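Local coordinates for FERM, ARHGEF and pleckstrin domain-containing protein 2 (Mus musculus, PDB 6D2K) that acts as a guanine nucleotide exchange factor that activates RAC1 and takes part in semaphorin responses, integrin signalling and actin remodelling, seen here as its FERM domain, at residues K242-K247 with L260-G265; I208-S213 with K271-I276; Y193-H198 with L218-T223; V85-P90 with V278-F283. All blocks are in the same frame, centred on the assembly; numbering follows the deposited sequence.

Overall arrangement
All four contacts belong to the FERM domain, and three of them hold together its C-terminal PH-like lobe. Contact 3 closes before contact 1 opens along the chain. Contacts 2 and 3 cross along the chain. Contact 1 is nested within contact 2, and contact 4 spans them all. Contacts 1, 2 and 3 reach the same seven-stranded antiparallel sheet. Contacts 2 and 3 use its neighbouring strands 207-213 and 216-221. Centre to centre, contact 2 is about 9 Å from contact 3, 10 Å from contact 1 and 12 Å from contact 4. Contacts 2 and 4 share helix 267-284. This helix thus packs on the PH-like sheet and also meets the linker after the ubiquitin-like lobe.

Contact 1 of 4, residues K242-K247 with L260-G265; sequences KRFLIK and LEFLLG
Strands 243-247 and 260-264 run antiparallel, with axes 4.6 Å apart at closest approach and N-to-C directions at 156°. They form a beta hairpin in the PH-like lobe of the FERM domain. Phe244 and Phe262 are a hydrogen-bonded pair, and Phe244 N gives a nearly straight bond of 2.8 Å to Phe262 O. Ile246 and Leu260 form a second such pair. Just before the first strand begins, Lys242 O accepts a bond from Leu264 N. Arg243, Leu245, Glu261 and Leu263 lie on one face. There Arg243 grips Glu261 side-on. Its NE reaches Glu261 OE2 at 2.7 Å, and its NH2 reaches Glu261 OE1 at 2.9 Å. Both oxygens are met from above the carboxylate plane, which is turned 33° from the guanidinium. The arginine chain bends at chi3 (49°), which turns NE and NH2 to the carboxylate. A leucine in place of Arg243 would probably leave the Glu261 carboxylate without its charged mate and free to turn. Leu245 CG lies beside Glu261 CG. The other face carries the apolar Phe244, Ile246, Leu260 and Phe262. Phe262 also packs on Ile208 and Leu210 of strand 207-213. Leu264 brings its CD1 against Phe244 CB at 3.7 Å, and Ile246 CD1 meets Phe262 CE2 at 3.9 Å.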
# COMPACT_ATOMS: atom_id res chain seq x y z
N LYS A 242 -1.11 -0.76 24.19
CA LYS A 242 0.01 -0.68 23.24
C LYS A 242 0.57 -2.04 22.82
O LYS A 242 1.49 -2.08 21.99
CB LYS A 242 1.16 0.16 23.80
CG LYS A 242 0.78 1.60 24.10
CD LYS A 242 2.01 2.44 24.37
CE LYS A 242 2.81 1.95 25.55
NZ LYS A 242 3.82 2.96 25.96
N ARG A 243 0.04 -3.11 23.39
CA ARG A 243 0.58 -4.46 23.19
C ARG A 243 -0.13 -5.21 22.07
O ARG A 243 -1.35 -5.35 22.10
CB ARG A 243 0.43 -5.28 24.50
CG ARG A 243 1.23 -4.75 25.67
CD ARG A 243 0.71 -5.30 27.01
NE ARG A 243 0.53 -6.75 26.99
CZ ARG A 243 -0.41 -7.40 27.66
NH1 ARG A 243 -1.28 -6.73 28.40
NH2 ARG A 243 -0.48 -8.72 27.57
N PHE A 244 0.66 -5.71 21.11
CA PHE A 244 0.14 -6.57 20.05
C PHE A 244 0.48 -8.03 20.37
O PHE A 244 1.63 -8.35 20.64
CB PHE A 244 0.78 -6.17 18.71
CG PHE A 244 0.37 -7.03 17.55
CD1 PHE A 244 -0.94 -7.04 17.10
CD2 PHE A 244 1.30 -7.82 16.91
CE1 PHE A 244 -1.30 -7.83 16.01
CE2 PHE A 244 0.95 -8.62 15.83
CZ PHE A 244 -0.36 -8.62 15.39
N LEU A 245 -0.52 -8.90 20.35
CA LEU A 245 -0.36 -10.29 20.80
C LEU A 245 -0.60 -11.29 19.68
O LEU A 245 -1.66 -11.29 19.07
CB LEU A 245 -1.31 -10.59 21.97
CG LEU A 245 -1.03 -9.95 23.34
CD1 LEU A 245 -1.12 -8.44 23.30
CD2 LEU A 245 -2.00 -10.50 24.38
N ILE A 246 0.38 -12.14 19.40
CA ILE A 246 0.20 -13.19 18.40
C ILE A 246 0.21 -14.54 19.10
O ILE A 246 1.21 -14.91 19.70
CB ILE A 246 1.35 -13.22 17.39
CG1 ILE A 246 1.63 -11.85 16.81
CG2 ILE A 246 1.02 -14.20 16.26
CD1 ILE A 246 2.80 -11.82 15.84
N LYS A 247 -0.91 -15.26 19.03
CA LYS A 247 -0.94 -16.63 19.56
C LYS A 247 -0.52 -17.58 18.44
O LYS A 247 -1.10 -17.54 17.35
CB LYS A 247 -2.33 -16.99 20.08
CG LYS A 247 -2.37 -18.33 20.79
CD LYS A 247 -3.77 -18.66 21.26
CE LYS A 247 -3.89 -20.14 21.55
NZ LYS A 247 -5.27 -20.53 21.95
N LEU A 260 3.43 -14.44 21.55
CA LEU A 260 4.48 -13.45 21.41
C LEU A 260 3.86 -12.07 21.57
O LEU A 260 2.73 -11.85 21.15
CB LEU A 260 5.14 -13.53 20.04
CG LEU A 260 5.83 -14.84 19.69
CD1 LEU A 260 6.56 -14.71 18.35
CD2 LEU A 260 6.78 -15.24 20.79
N GLU A 261 4.61 -11.17 22.19
CA GLU A 261 4.13 -9.81 22.45
C GLU A 261 5.05 -8.76 21.88
O GLU A 261 6.27 -8.85 22.01
CB GLU A 261 3.98 -9.58 23.95
CG GLU A 261 2.68 -10.09 24.54
CD GLU A 261 2.34 -9.42 25.85
OE1 GLU A 261 1.91 -10.13 26.79
OE2 GLU A 261 2.51 -8.18 25.96
N PHE A 262 4.47 -7.76 21.22
CA PHE A 262 5.23 -6.63 20.70
C PHE A 262 4.60 -5.34 21.19
O PHE A 262 3.38 -5.24 21.29
CB PHE A 262 5.25 -6.67 19.17
CG PHE A 262 5.91 -7.91 18.63
CD1 PHE A 262 7.27 -7.95 18.44
CD2 PHE A 262 5.15 -9.03 18.35
CE1 PHE A 262 7.89 -9.10 17.95
CE2 PHE A 262 5.75 -10.18 17.87
CZ PHE A 262 7.12 -10.21 17.68
N LEU A 263 5.43 -4.35 21.50
CA LEU A 263 4.92 -3.09 22.01
C LEU A 263 4.99 -2.04 20.92
O LEU A 263 6.07 -1.74 20.41
CB LEU A 263 5.76 -2.65 23.21
CG LEU A 263 5.16 -1.56 24.08
CD1 LEU A 263 4.00 -2.15 24.88
CD2 LEU A 263 6.22 -1.00 25.02
N LEU A 264 3.84 -1.47 20.55
CA LEU A 264 3.86 -0.39 19.54
C LEU A 264 3.86 0.96 20.25
O LEU A 264 3.90 1.03 21.47
CB LEU A 264 2.69 -0.52 18.55
CG LEU A 264 2.90 -1.62 17.50
CD1 LEU A 264 2.48 -2.97 18.05
CD2 LEU A 264 2.16 -1.31 16.20
N GLY A 265 3.83 2.04 19.47
CA GLY A 265 4.06 3.36 20.04
C GLY A 265 2.88 3.97 20.76
O GLY A 265 3.04 4.89 21.55

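Contact 2 of 4, residues I208-S213 with K271-I276; sequences INLAVS and KNFWKI
Phe273 sends its ring from the helix to the strand with CG anti to the backbone N (chi1 -175°), while Leu210 meets it with CG anti to its own carbonyl carbon (chi1 -68°). The two side chains cross at about a right angle. Leu210 CB comes to 3.6 Å from Phe273 CZ, and Leu210 CD1 lies 3.7 Å from Phe273 CE2. The next strand residue, Ala211, meets the ring with its backbone. Ala211 O is 3.6 Å from Phe273 CZ, at the ring edge and near its plane. Val212 N also lies at this edge. One turn further along the helix, Ile276 CG2 touches Val212 CG1 at 4.1 Å, and these two side chains pass at a slant. The short helix and strand segments run at 24° to each other, their axes 9.3 Å apart. This is the C-terminal helix of a PH-like fold lying on its sheet. Phe244 meets the Phe273 ring edge-to-face, and Leu264 also packs on it. An alanine at Phe273 is likely to open a gap beside Leu210 and Ala211 and leave Phe244 without its edge-to-face partner. No hydrogen bond joins the two segments. The contact therefore rests on apolar side chains and on the ring edge against the strand backbone, without directional bonds.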
# COMPACT_ATOMS: atom_id res chain seq x y z
N ILE A 208 12.08 -3.14 16.44
CA ILE A 208 11.82 -3.87 15.21
C ILE A 208 10.73 -3.20 14.39
O ILE A 208 10.08 -2.27 14.85
CB ILE A 208 11.45 -5.36 15.49
CG1 ILE A 208 10.29 -5.47 16.48
CG2 ILE A 208 12.65 -6.12 16.03
CD1 ILE A 208 8.92 -5.32 15.86
N ASN A 209 10.54 -3.67 13.16
CA ASN A 209 9.46 -3.20 12.32
C ASN A 209 8.51 -4.35 12.06
O ASN A 209 8.91 -5.39 11.55
CB ASN A 209 10.01 -2.65 10.99
CG ASN A 209 10.75 -1.34 11.17
OD1 ASN A 209 10.23 -0.39 11.77
ND2 ASN A 209 11.97 -1.28 10.66
N LEU A 210 7.24 -4.16 12.43
CA LEU A 210 6.20 -5.14 12.13
C LEU A 210 5.58 -4.86 10.77
O LEU A 210 5.45 -3.70 10.34
CB LEU A 210 5.11 -5.12 13.20
CG LEU A 210 5.52 -5.62 14.58
CD1 LEU A 210 4.39 -5.42 15.57
CD2 LEU A 210 5.90 -7.10 14.52
N ALA A 211 5.20 -5.93 10.09
CA ALA A 211 4.48 -5.80 8.83
C ALA A 211 3.57 -6.99 8.64
O ALA A 211 3.61 -7.95 9.40
CB ALA A 211 5.45 -5.67 7.65
N VAL A 212 2.71 -6.93 7.63
CA VAL A 212 1.84 -8.06 7.33
C VAL A 212 1.75 -8.26 5.83
O VAL A 212 1.83 -7.30 5.04
CB VAL A 212 0.44 -7.89 7.99
CG1 VAL A 212 -0.30 -6.73 7.36
CG2 VAL A 212 -0.36 -9.19 7.89
N SER A 213 1.63 -9.52 5.41
CA SER A 213 1.59 -9.84 3.98
C SER A 213 0.64 -11.01 3.76
O SER A 213 0.07 -11.55 4.72
CB SER A 213 2.98 -10.24 3.48
OG SER A 213 3.30 -11.56 3.92
N LYS A 271 -3.77 -0.78 17.65
CA LYS A 271 -5.10 -1.15 17.15
C LYS A 271 -5.13 -1.18 15.63
O LYS A 271 -5.68 -2.11 15.03
CB LYS A 271 -6.13 -0.15 17.66
CG LYS A 271 -7.56 -0.43 17.20
CD LYS A 271 -8.51 0.48 17.96
CE LYS A 271 -9.97 0.23 17.61
NZ LYS A 271 -10.85 1.05 18.51
N ASN A 272 -4.54 -0.17 15.02
CA ASN A 272 -4.51 -0.10 13.56
C ASN A 272 -3.72 -1.24 12.94
O ASN A 272 -4.11 -1.75 11.90
CB ASN A 272 -3.95 1.24 13.11
CG ASN A 272 -4.93 2.37 13.34
OD1 ASN A 272 -6.13 2.14 13.48
ND2 ASN A 272 -4.42 3.60 13.36
N PHE A 273 -2.60 -1.62 13.55
CA PHE A 273 -1.85 -2.77 13.04
C PHE A 273 -2.64 -4.07 13.22
O PHE A 273 -2.68 -4.91 12.32
CB PHE A 273 -0.47 -2.90 13.68
CG PHE A 273 0.36 -4.01 13.08
CD1 PHE A 273 0.70 -3.98 11.74
CD2 PHE A 273 0.77 -5.09 13.84
CE1 PHE A 273 1.44 -5.02 11.17
CE2 PHE A 273 1.52 -6.11 13.27
CZ PHE A 273 1.85 -6.08 11.93
N TRP A 274 -3.25 -4.24 14.39
CA TRP A 274 -4.11 -5.38 14.60
C TRP A 274 -5.19 -5.47 13.52
O TRP A 274 -5.44 -6.54 12.96
CB TRP A 274 -4.75 -5.30 16.00
CG TRP A 274 -5.75 -6.37 16.27
CD1 TRP A 274 -5.51 -7.67 16.66
CD2 TRP A 274 -7.17 -6.25 16.18
NE1 TRP A 274 -6.69 -8.35 16.80
CE2 TRP A 274 -7.73 -7.50 16.52
CE3 TRP A 274 -8.03 -5.19 15.86
CZ2 TRP A 274 -9.10 -7.73 16.54
CZ3 TRP A 274 -9.39 -5.42 15.87
CH2 TRP A 274 -9.91 -6.68 16.22
N LYS A 275 -5.83 -4.35 13.24
CA LYS A 275 -6.93 -4.33 12.26
C LYS A 275 -6.45 -4.80 10.88
O LYS A 275 -7.11 -5.62 10.25
CB LYS A 275 -7.55 -2.93 12.13
CG LYS A 275 -8.42 -2.46 13.32
CD LYS A 275 -9.08 -1.12 13.00
CE LYS A 275 -10.06 -0.72 14.09
NZ LYS A 275 -10.68 0.61 13.83
N ILE A 276 -5.32 -4.28 10.42
CA ILE A 276 -4.86 -4.64 9.07
C ILE A 276 -4.42 -6.10 9.04
O ILE A 276 -4.59 -6.78 8.02
CB ILE A 276 -3.76 -3.69 8.52
CG1 ILE A 276 -3.51 -3.96 7.02
CG2 ILE A 276 -2.47 -3.86 9.27
CD1 ILE A 276 -4.72 -3.71 6.14

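Contact 3 of 4, residues Y193-H198 with L218-T223; sequences YGIRFH and LVFQGT
Phe197 and Phe220 are the aromatic pair of this contact, which joins the segment leading into the PH-like lobe of the FERM domain to strand 216-221 of its sheet. The ring centroids are 5.0 Å apart and the planes meet at 51°. Phe197 CE1 sits over one face of the Phe220 ring, offset toward the rim, and comes to 3.6 Å from Phe220 CG. Phe197 CZ approaches the same CG a little less closely. Phe197 CG lies anti to its carbonyl carbon (chi1 -76°), which carries CE1 over Phe220, and the two side chains cross at about a right angle. Phe197 packs on Asn209 of the adjacent strand as well. The other apolar contacts centre on Ile195. Its CD1 touches Leu218 CD1 at 3.6 Å and lies 4.3 Å from Phe220 CZ. Ile195 also reaches Ala211, so it bears on two neighbouring strands. No hydrogen bond joins the two segments. Arg196 NH1 bonds back to Ile195 O, and its NH2 forms a salt bridge with Asp111 of helix 98-113. That bond ties the segment to the central helical lobe. Gly222 O accepts a hydrogen bond from Asn209 ND2, and the same oxygen lies 3.6 Å from Phe197 CE2.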
# COMPACT_ATOMS: atom_id res chain seq x y z
N TYR A 193 7.92 -5.68 -1.45
CA TYR A 193 6.64 -5.63 -2.17
C TYR A 193 5.47 -5.64 -1.19
O TYR A 193 5.34 -6.57 -0.39
CB TYR A 193 6.54 -6.81 -3.16
CG TYR A 193 5.16 -7.04 -3.75
CD1 TYR A 193 4.64 -6.20 -4.72
CD2 TYR A 193 4.38 -8.10 -3.33
CE1 TYR A 193 3.39 -6.41 -5.25
CE2 TYR A 193 3.12 -8.32 -3.85
CZ TYR A 193 2.63 -7.46 -4.81
OH TYR A 193 1.37 -7.65 -5.34
N GLY A 194 4.65 -4.60 -1.26
CA GLY A 194 3.47 -4.45 -0.41
C GLY A 194 3.75 -4.18 1.06
O GLY A 194 2.82 -4.19 1.87
N ILE A 195 5.01 -3.91 1.42
CA ILE A 195 5.36 -3.80 2.84
C ILE A 195 5.18 -2.38 3.37
O ILE A 195 5.59 -1.41 2.74
CB ILE A 195 6.81 -4.25 3.10
CG1 ILE A 195 6.99 -5.73 2.74
CG2 ILE A 195 7.21 -4.00 4.56
CD1 ILE A 195 6.27 -6.67 3.70
N ARG A 196 4.55 -2.27 4.55
CA ARG A 196 4.48 -1.02 5.30
C ARG A 196 4.88 -1.35 6.73
O ARG A 196 4.34 -2.28 7.34
CB ARG A 196 3.06 -0.44 5.27
CG ARG A 196 2.63 0.12 3.91
CD ARG A 196 2.01 -0.94 3.01
NE ARG A 196 1.49 -0.36 1.77
CZ ARG A 196 2.22 -0.12 0.68
NH1 ARG A 196 3.51 -0.40 0.65
NH2 ARG A 196 1.64 0.42 -0.38
N PHE A 197 5.88 -0.62 7.24
CA PHE A 197 6.40 -0.87 8.58
C PHE A 197 5.56 -0.21 9.66
O PHE A 197 5.06 0.91 9.49
CB PHE A 197 7.82 -0.31 8.68
CG PHE A 197 8.86 -1.16 8.00
CD1 PHE A 197 8.58 -2.44 7.59
CD2 PHE A 197 10.14 -0.68 7.83
CE1 PHE A 197 9.55 -3.23 6.99
CE2 PHE A 197 11.12 -1.46 7.23
CZ PHE A 197 10.82 -2.73 6.81
N HIS A 198 5.45 -0.91 10.78
CA HIS A 198 4.84 -0.37 11.99
C HIS A 198 5.87 -0.58 13.09
O HIS A 198 6.18 -1.72 13.44
CB HIS A 198 3.54 -1.11 12.32
CG HIS A 198 2.54 -1.11 11.21
ND1 HIS A 198 1.32 -0.46 11.30
CD2 HIS A 198 2.56 -1.68 9.98
CE1 HIS A 198 0.65 -0.62 10.18
NE2 HIS A 198 1.38 -1.36 9.36
N LEU A 218 4.92 -10.35 9.84
CA LEU A 218 6.34 -10.29 9.57
C LEU A 218 7.07 -9.41 10.56
O LEU A 218 6.54 -8.41 11.04
CB LEU A 218 6.57 -9.76 8.14
CG LEU A 218 5.75 -10.38 7.00
CD1 LEU A 218 6.10 -9.67 5.70
CD2 LEU A 218 6.02 -11.86 6.85
N VAL A 219 8.31 -9.79 10.86
CA VAL A 219 9.18 -8.98 11.71
C VAL A 219 10.47 -8.63 10.98
O VAL A 219 11.16 -9.52 10.48
CB VAL A 219 9.54 -9.71 13.04
CG1 VAL A 219 10.46 -8.83 13.88
CG2 VAL A 219 8.28 -10.03 13.80
N PHE A 220 10.76 -7.34 10.92
CA PHE A 220 12.01 -6.84 10.35
C PHE A 220 12.81 -6.18 11.46
O PHE A 220 12.25 -5.55 12.35
CB PHE A 220 11.72 -5.80 9.27
CG PHE A 220 11.13 -6.35 8.01
CD1 PHE A 220 11.90 -6.44 6.86
CD2 PHE A 220 9.81 -6.76 7.96
CE1 PHE A 220 11.37 -6.94 5.69
CE2 PHE A 220 9.27 -7.25 6.79
CZ PHE A 220 10.05 -7.34 5.65
N GLN A 221 14.13 -6.36 11.44
CA GLN A 221 14.99 -5.57 12.29
C GLN A 221 15.66 -4.59 11.35
O GLN A 221 16.34 -5.00 10.40
CB GLN A 221 16.03 -6.44 13.00
CG GLN A 221 16.84 -5.68 14.03
CD GLN A 221 17.56 -6.60 15.00
OE1 GLN A 221 18.31 -6.15 15.87
NE2 GLN A 221 17.34 -7.90 14.86
N GLY A 222 15.43 -3.30 11.57
CA GLY A 222 15.79 -2.33 10.56
C GLY A 222 15.11 -2.72 9.26
O GLY A 222 13.88 -2.78 9.18
N THR A 223 15.91 -3.00 8.24
CA THR A 223 15.39 -3.34 6.92
C THR A 223 15.51 -4.85 6.66
O THR A 223 15.12 -5.36 5.60
CB THR A 223 16.13 -2.50 5.84
OG1 THR A 223 15.49 -1.22 5.71
CG2 THR A 223 16.14 -3.19 4.48

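Contact 4 of 4, residues V85-P90 with V278-F283; sequences VKFFPP and VEYHTF
Phe87 lies against Phe283 in an offset stack, with centroids 4.1 Å apart and planes only 5° from parallel. The overlap is mutual: Phe87 CB lies over the Phe283 ring, and Phe283 CB over the Phe87 ring, each in a CH-pi contact. The opposite face of Phe87 is covered by Lys86 CG, so the ring is held between its own neighbour and the helix. Tyr280 slides past Phe87 in the other direction. Its ring is inclined at 59°, and Phe87 CD1 sits over one face of it, 3.7 Å from Tyr280 CE2. The Tyr280 hydroxyl is gripped twice by the backbone of the linker. Tyr280 OH donates to a lone pair of Lys86 O at 3.0 Å. It also accepts from Phe88 N at 3.1 Å, with an angle of 162° at the hydrogen. These two bonds hold the hydroxyl in place and tie it to the backbone on both sides of Phe87. Beside the aromatic group, Lys86 NZ makes a salt bridge of 2.7 Å to Glu279 OE1, which it meets from above the carboxylate plane. Lys86 CG is anti to the backbone N, and a bend at chi3 carries NZ across to the glutamate. Further out, Lys86 also makes a cation-pi contact with Trp62. Phe283 meets Tyr48 edge-to-face, and Tyr193 does the same to Phe88. Phe87, Tyr280 and Phe283 form an aromatic cluster between lobes. It joins the linker from the ubiquitin-like to the central lobe with the last helix of the PH-like lobe. Such an interface between lobes is part of the cloverleaf arrangement of FERM domains.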
# COMPACT_ATOMS: atom_id res chain seq x y z
N VAL A 85 -3.80 0.60 -3.01
CA VAL A 85 -3.95 -0.85 -2.82
C VAL A 85 -3.86 -1.19 -1.33
O VAL A 85 -2.91 -0.79 -0.65
CB VAL A 85 -2.84 -1.61 -3.55
CG1 VAL A 85 -2.87 -3.09 -3.14
CG2 VAL A 85 -2.95 -1.43 -5.07
N LYS A 86 -4.85 -1.92 -0.82
CA LYS A 86 -4.82 -2.38 0.55
C LYS A 86 -4.21 -3.78 0.65
O LYS A 86 -3.39 -4.03 1.53
CB LYS A 86 -6.24 -2.39 1.13
CG LYS A 86 -6.29 -2.78 2.61
CD LYS A 86 -7.72 -2.94 3.10
CE LYS A 86 -7.97 -2.13 4.36
NZ LYS A 86 -9.40 -2.25 4.80
N PHE A 87 -4.61 -4.67 -0.25
CA PHE A 87 -4.17 -6.05 -0.20
C PHE A 87 -3.28 -6.37 -1.40
O PHE A 87 -3.72 -6.31 -2.54
CB PHE A 87 -5.37 -7.01 -0.20
CG PHE A 87 -6.31 -6.80 0.96
CD1 PHE A 87 -5.94 -7.15 2.25
CD2 PHE A 87 -7.56 -6.23 0.76
CE1 PHE A 87 -6.80 -6.95 3.32
CE2 PHE A 87 -8.43 -6.04 1.83
CZ PHE A 87 -8.04 -6.40 3.10
N PHE A 88 -2.02 -6.72 -1.13
CA PHE A 88 -1.07 -7.08 -2.18
C PHE A 88 -0.99 -8.61 -2.34
O PHE A 88 -0.46 -9.31 -1.46
CB PHE A 88 0.31 -6.53 -1.83
CG PHE A 88 0.43 -5.02 -1.95
CD1 PHE A 88 0.96 -4.46 -3.10
CD2 PHE A 88 0.03 -4.17 -0.93
CE1 PHE A 88 1.09 -3.08 -3.24
CE2 PHE A 88 0.15 -2.78 -1.06
CZ PHE A 88 0.68 -2.25 -2.22
N PRO A 89 -1.54 -9.14 -3.44
CA PRO A 89 -1.45 -10.60 -3.62
C PRO A 89 -0.08 -10.99 -4.17
O PRO A 89 0.63 -10.13 -4.71
CB PRO A 89 -2.54 -10.88 -4.65
CG PRO A 89 -2.52 -9.65 -5.52
CD PRO A 89 -2.24 -8.50 -4.57
N PRO A 90 0.30 -12.26 -4.03
CA PRO A 90 1.62 -12.70 -4.49
C PRO A 90 1.82 -12.60 -6.01
O PRO A 90 2.95 -12.40 -6.44
CB PRO A 90 1.70 -14.16 -4.01
CG PRO A 90 0.28 -14.56 -3.78
CD PRO A 90 -0.46 -13.34 -3.39
N VAL A 278 -5.78 -8.61 10.90
CA VAL A 278 -7.01 -9.38 10.85
C VAL A 278 -7.61 -9.33 9.45
O VAL A 278 -8.06 -10.34 8.91
CB VAL A 278 -8.02 -8.90 11.90
CG1 VAL A 278 -9.36 -9.57 11.66
CG2 VAL A 278 -7.49 -9.21 13.30
N GLU A 279 -7.62 -8.15 8.84
CA GLU A 279 -8.15 -8.02 7.49
C GLU A 279 -7.36 -8.83 6.45
O GLU A 279 -7.96 -9.45 5.57
CB GLU A 279 -8.29 -6.56 7.09
CG GLU A 279 -9.38 -5.85 7.90
CD GLU A 279 -9.53 -4.39 7.54
OE1 GLU A 279 -8.64 -3.84 6.87
OE2 GLU A 279 -10.54 -3.80 7.95
N TYR A 280 -6.03 -8.84 6.56
CA TYR A 280 -5.18 -9.64 5.68
C TYR A 280 -5.47 -11.13 5.83
O TYR A 280 -5.59 -11.86 4.82
CB TYR A 280 -3.69 -9.35 5.94
CG TYR A 280 -3.06 -8.50 4.86
CD1 TYR A 280 -2.27 -9.07 3.87
CD2 TYR A 280 -3.26 -7.12 4.81
CE1 TYR A 280 -1.69 -8.30 2.87
CE2 TYR A 280 -2.68 -6.34 3.80
CZ TYR A 280 -1.90 -6.94 2.85
OH TYR A 280 -1.31 -6.17 1.84
N HIS A 281 -5.57 -11.58 7.07
CA HIS A 281 -5.88 -12.97 7.30
C HIS A 281 -7.21 -13.34 6.64
O HIS A 281 -7.29 -14.35 5.95
CB HIS A 281 -5.96 -13.32 8.78
CG HIS A 281 -6.44 -14.72 9.00
ND1 HIS A 281 -5.60 -15.81 8.97
CD2 HIS A 281 -7.69 -15.21 9.18
CE1 HIS A 281 -6.30 -16.91 9.15
NE2 HIS A 281 -7.57 -16.57 9.29
N THR A 282 -8.24 -12.54 6.86
CA THR A 282 -9.55 -12.81 6.28
C THR A 282 -9.51 -12.80 4.74
O THR A 282 -10.14 -13.64 4.08
CB THR A 282 -10.60 -11.77 6.76
OG1 THR A 282 -10.72 -11.84 8.18
CG2 THR A 282 -11.96 -12.02 6.12
N PHE A 283 -8.76 -11.86 4.17
CA PHE A 283 -8.68 -11.74 2.71
C PHE A 283 -7.98 -12.92 2.06
O PHE A 283 -8.42 -13.42 1.02
CB PHE A 283 -7.95 -10.43 2.34
CG PHE A 283 -8.09 -10.05 0.89
CD1 PHE A 283 -9.22 -9.37 0.45
CD2 PHE A 283 -7.09 -10.33 -0.03
CE1 PHE A 283 -9.35 -9.00 -0.88
CE2 PHE A 283 -7.22 -9.95 -1.38
CZ PHE A 283 -8.34 -9.29 -1.80